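Local coordinates for protein JSC1_58120g3 ([Leptolyngbya] sp. JSC-1, PDB 6XHH) that probably senses far-red light as a cyanobacteriochrome GAF domain of the phytochrome superfamily that holds a linear tetrapyrrole chromophore, at residues Y72-E75 with H76-G79; L163-V166 with A167-L170. All blocks are in the same frame, centred on the assembly; numbering follows the deposited sequence.

Contact 1: residues Y72-E75 with H76-G79; sequences YLNE and HQGG. With M1V (mesobiliverdin IX(alpha)), chain C.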
# COMPACT_ATOMS: atom_id res chain seq x y z
N TYR A 72 -15.85 -0.89 -5.97
CA TYR A 72 -16.13 -0.17 -4.73
C TYR A 72 -15.34 1.14 -4.68
O TYR A 72 -15.88 2.19 -4.33
CB TYR A 72 -15.79 -1.05 -3.53
CG TYR A 72 -16.09 -0.40 -2.20
CD1 TYR A 72 -15.13 0.33 -1.53
CD2 TYR A 72 -17.34 -0.54 -1.62
CE1 TYR A 72 -15.42 0.93 -0.30
CE2 TYR A 72 -17.64 0.06 -0.40
CZ TYR A 72 -16.66 0.78 0.26
OH TYR A 72 -16.92 1.39 1.46
N LEU A 73 -14.04 1.07 -4.98
CA LEU A 73 -13.23 2.29 -5.00
C LEU A 73 -13.75 3.29 -6.04
O LEU A 73 -13.66 4.50 -5.83
CB LEU A 73 -11.76 1.94 -5.27
CG LEU A 73 -11.02 1.15 -4.17
CD1 LEU A 73 -9.56 1.04 -4.46
CD2 LEU A 73 -11.23 1.78 -2.79
N ASN A 74 -14.30 2.79 -7.15
CA ASN A 74 -14.87 3.69 -8.15
C ASN A 74 -16.14 4.35 -7.63
O ASN A 74 -16.28 5.58 -7.69
CB ASN A 74 -15.15 2.90 -9.44
CG ASN A 74 -15.96 3.69 -10.46
OD1 ASN A 74 -17.07 3.29 -10.84
ND2 ASN A 74 -15.40 4.78 -10.95
N GLU A 75 -17.05 3.56 -7.07
CA GLU A 75 -18.33 4.11 -6.64
C GLU A 75 -18.16 5.06 -5.47
O GLU A 75 -18.94 6.01 -5.33
CB GLU A 75 -19.31 2.99 -6.28
CG GLU A 75 -20.75 3.48 -6.14
CD GLU A 75 -21.44 3.74 -7.48
OE1 GLU A 75 -20.77 3.67 -8.53
OE2 GLU A 75 -22.66 4.02 -7.48
N HIS A 76 -17.15 4.84 -4.63
CA HIS A 76 -16.92 5.70 -3.47
C HIS A 76 -15.74 6.65 -3.68
O HIS A 76 -15.22 7.20 -2.71
CB HIS A 76 -16.72 4.85 -2.21
CG HIS A 76 -17.89 3.96 -1.91
ND1 HIS A 76 -18.96 4.38 -1.15
CD2 HIS A 76 -18.18 2.70 -2.30
CE1 HIS A 76 -19.85 3.41 -1.06
NE2 HIS A 76 -19.40 2.38 -1.75
N GLN A 77 -15.31 6.83 -4.94
CA GLN A 77 -14.29 7.81 -5.33
C GLN A 77 -13.06 7.73 -4.42
O GLN A 77 -12.55 8.74 -3.92
CB GLN A 77 -14.88 9.22 -5.34
CG GLN A 77 -16.01 9.40 -6.37
CD GLN A 77 -15.51 9.48 -7.80
OE1 GLN A 77 -15.23 10.56 -8.31
NE2 GLN A 77 -15.41 8.33 -8.46
N GLY A 78 -12.57 6.51 -4.23
CA GLY A 78 -11.37 6.27 -3.44
C GLY A 78 -11.62 5.69 -2.07
O GLY A 78 -10.66 5.30 -1.39
N GLY A 79 -12.88 5.65 -1.62
CA GLY A 79 -13.19 5.02 -0.35
C GLY A 79 -12.54 5.71 0.82
O GLY A 79 -12.41 6.94 0.86
OA M1V C . -12.19 -5.90 -7.55
C1A M1V C . -13.24 -5.94 -6.94
NA M1V C . -13.43 -5.36 -5.74
C2A M1V C . -14.42 -6.57 -7.37
CMA M1V C . -14.60 -7.33 -8.66
C3A M1V C . -15.39 -6.38 -6.39
CAA M1V C . -16.79 -6.87 -6.39
CBA M1V C . -17.81 -5.73 -6.36
C4A M1V C . -14.75 -5.59 -5.32
CHA M1V C . -15.37 -5.17 -4.17
C1B M1V C . -14.87 -4.39 -3.04
C2B M1V C . -15.69 -4.12 -1.91
CMB M1V C . -17.10 -4.60 -1.71
C3B M1V C . -14.95 -3.37 -1.05
CAB M1V C . -15.40 -2.85 0.31
CBB M1V C . -14.71 -3.64 1.43
CGB M1V C . -15.23 -5.06 1.47
O2B M1V C . -16.42 -5.29 1.82
O1B M1V C . -14.50 -6.03 1.17
NB M1V C . -13.68 -3.80 -2.86
C4B M1V C . -13.68 -3.17 -1.67
CHB M1V C . -12.67 -2.42 -1.04
C1C M1V C . -11.31 -2.25 -1.34
C2C M1V C . -10.40 -1.71 -0.42
CAC M1V C . -10.77 -1.18 0.95
CBC M1V C . -11.29 0.25 0.65
CGC M1V C . -12.15 0.88 1.74
O2C M1V C . -12.37 0.28 2.81
O1C M1V C . -12.66 2.02 1.58
C3C M1V C . -9.15 -1.69 -1.04
CMC M1V C . -7.89 -1.18 -0.40
NC M1V C . -10.62 -2.57 -2.49
C4C M1V C . -9.30 -2.24 -2.32
CHC M1V C . -8.39 -2.46 -3.40
C1D M1V C . -7.02 -2.38 -3.43
C2D M1V C . -6.24 -1.83 -4.49
CMD M1V C . -6.79 -1.18 -5.73
ND M1V C . -6.14 -2.89 -2.48
C4D M1V C . -4.88 -2.65 -2.89
OD M1V C . -3.89 -3.00 -2.25
C3D M1V C . -4.93 -1.98 -4.16
CAD M1V C . -3.75 -1.50 -4.97
CBD M1V C . -3.10 -2.68 -5.65

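Contact 2: residues L163-V166 with A167-L170; sequences LMRV and ADQL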
# COMPACT_ATOMS: atom_id res chain seq x y z
N LEU A 163 4.38 2.75 7.04
CA LEU A 163 3.94 2.72 5.65
C LEU A 163 3.33 4.05 5.24
O LEU A 163 3.55 4.53 4.13
CB LEU A 163 2.93 1.60 5.44
CG LEU A 163 3.39 0.20 5.05
CD1 LEU A 163 2.20 -0.73 4.89
CD2 LEU A 163 4.23 0.19 3.76
N MET A 164 2.54 4.65 6.14
CA MET A 164 1.91 5.92 5.84
C MET A 164 2.94 7.04 5.72
O MET A 164 2.78 7.93 4.89
CB MET A 164 0.87 6.25 6.92
CG MET A 164 -0.30 5.26 6.95
SD MET A 164 -1.51 5.51 8.27
CE MET A 164 -2.17 7.11 7.84
N ARG A 165 4.02 6.99 6.52
CA ARG A 165 5.07 8.00 6.40
C ARG A 165 5.85 7.83 5.11
O ARG A 165 6.26 8.82 4.49
CB ARG A 165 6.01 7.95 7.60
CG ARG A 165 5.37 8.25 8.94
CD ARG A 165 4.81 9.66 9.00
NE ARG A 165 3.46 9.75 8.43
CZ ARG A 165 2.38 9.20 8.97
NH1 ARG A 165 2.47 8.50 10.09
NH2 ARG A 165 1.20 9.35 8.38
N VAL A 166 6.10 6.58 4.71
CA VAL A 166 6.76 6.33 3.44
C VAL A 166 5.90 6.84 2.29
O VAL A 166 6.39 7.47 1.35
CB VAL A 166 7.09 4.84 3.30
CG1 VAL A 166 7.62 4.55 1.90
CG2 VAL A 166 8.12 4.43 4.35
N ALA A 167 4.59 6.57 2.35
CA ALA A 167 3.69 7.08 1.32
C ALA A 167 3.70 8.61 1.30
O ALA A 167 3.61 9.23 0.24
CB ALA A 167 2.28 6.53 1.55
N ASP A 168 3.79 9.23 2.48
CA ASP A 168 3.97 10.68 2.54
C ASP A 168 5.18 11.12 1.73
O ASP A 168 5.11 12.07 0.95
CB ASP A 168 4.11 11.13 3.99
CG ASP A 168 2.80 11.12 4.75
OD1 ASP A 168 1.73 11.05 4.12
OD2 ASP A 168 2.86 11.21 6.00
N GLN A 169 6.31 10.43 1.92
CA GLN A 169 7.53 10.77 1.19
C GLN A 169 7.35 10.58 -0.31
O GLN A 169 7.77 11.42 -1.11
CB GLN A 169 8.69 9.91 1.70
CG GLN A 169 9.09 10.22 3.12
CD GLN A 169 9.27 11.71 3.35
OE1 GLN A 169 10.12 12.34 2.74
NE2 GLN A 169 8.42 12.28 4.20
N LEU A 170 6.71 9.48 -0.71
CA LEU A 170 6.37 9.28 -2.11
C LEU A 170 5.53 10.44 -2.64
O LEU A 170 5.79 10.97 -3.72
CB LEU A 170 5.62 7.96 -2.29
CG LEU A 170 6.43 6.67 -2.24
CD1 LEU A 170 5.48 5.49 -2.29
CD2 LEU A 170 7.41 6.61 -3.41
O HOH W 1 -0.03 9.36 5.53

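Contact 1: residues Y72-E75 with H76-G79
With CG anti to the backbone N (chi1 -178°), Tyr-72 swings its ring past its own carbonyl, while His-76, its CG beside the backbone N (chi1 -58°), turns its imidazole back toward that ring. The two rings meet obliquely, with planes 35° apart and centroids separated by 4.1 Å. His-76 CD2 sits over the centre of one tyrosine face, and on the opposite face lies the mesobiliverdin, with Tyr-72 CG 3.4 Å from M1V C3B. The phenol is therefore a spacer between chromophore and imidazole; an alanine here would probably open a gap beside the ring of the chromophore that carries C3B and leave His-76 free to turn.

The backbone beneath is a Schellman motif. Gly-78 N donates to Leu-73 O at 2.8 Å, and Gln-77, the C-prime residue with positive phi, donates from its N to Asn-74 O. In the conformer described, Gln-77 NE2 adds a second bond to Asn-74 O (3.0 Å), this one in the carbonyl plane. His-76 N closes the preceding turn onto Tyr-72 O, and a type I' turn carries the chain to Gly-79. A CB on Gly-79 would lie about 2.5 Å from M1V O1C, a clash that fits the absence of a side chain there. Leu-73 CD2 reaches M1V CBC at 3.8 Å.

Asp-70 OD1 receives Leu-73 N at the start of this short helix, 71-75, and Asn-74 ND2 bonds Asp-46 O in the loop between strands 37-43 and 49-56; beyond Gly-79 the chain runs on toward strand 87-89.

Contact 2: residues L163-V166 with A167-L170
Arg-165 and Asp-168 form an i to i+3 salt bridge on the C-terminal helix 157-178 of the GAF domain, and the same two turns carry a hydrophobic face on their other flank. Four i to i+4 backbone bonds link the segments, evidence of a regular helix; Ala-167 N to Leu-163 O measures 2.9 Å, and Leu-170 N meets Val-166 O at the same distance.

The tight part is the buried face. Leu-163, Met-164 and Ala-167 turn to the sheet, where Met-164 and Ala-167 both touch Val-132 of strand 128-136 and Leu-163 meets Leu-144 of strand 139-148. The small Ala-167 also touches Ile-134 and Leu-144, so its methyl meets both strands. Val-166 and Leu-170 pack on Thr-25 of helix 18-33, and Val-166 also reaches Leu-5 and Val-8 of helix 2-13.

The polar side is looser and partly exposed. There the arginine chain bends at chi2 and again at chi3, which folds its guanidinium back alongside the aspartate, both side chains pointing the same way. Arg-165 NE gives Asp-168 OD2 a nearly straight bond of 2.9 Å (171°); NH2 adds only a weak one to the same oxygen. A water lies between the two groups, accepting weakly from Arg-165 NH2 and approaching Asp-168 OD1 to 2.8 Å.

The guanidinium and carboxylate are not coplanar: their planes stand 37° apart, and although OD2 lies in the guanidinium plane, Arg-165 NE approaches that oxygen from its anti side, 35° out of the carboxylate plane.

How the contacts relate
Contacts 1 and 2 lie apart in one GAF domain, their centres 21 Å from each other and their nearest atoms about 12 Å apart, with no direct touch. Contact 1 belongs to the chromophore pocket, contributing Tyr-72, Leu-73 and Gly-79, whereas the side chain of Leu-163 in contact 2 stays about 10 Å from the mesobiliverdin. The route between them runs through strand 139-148 and the chromophore: helix 157-178 packs on strands 128-136 and 139-148, and the latter strand supplies Ser-145, a hydrogen-bond partner of the chromophore. One contact thus ends a short helix at the ligand, while the other continues a long helix in the packing behind the sheet.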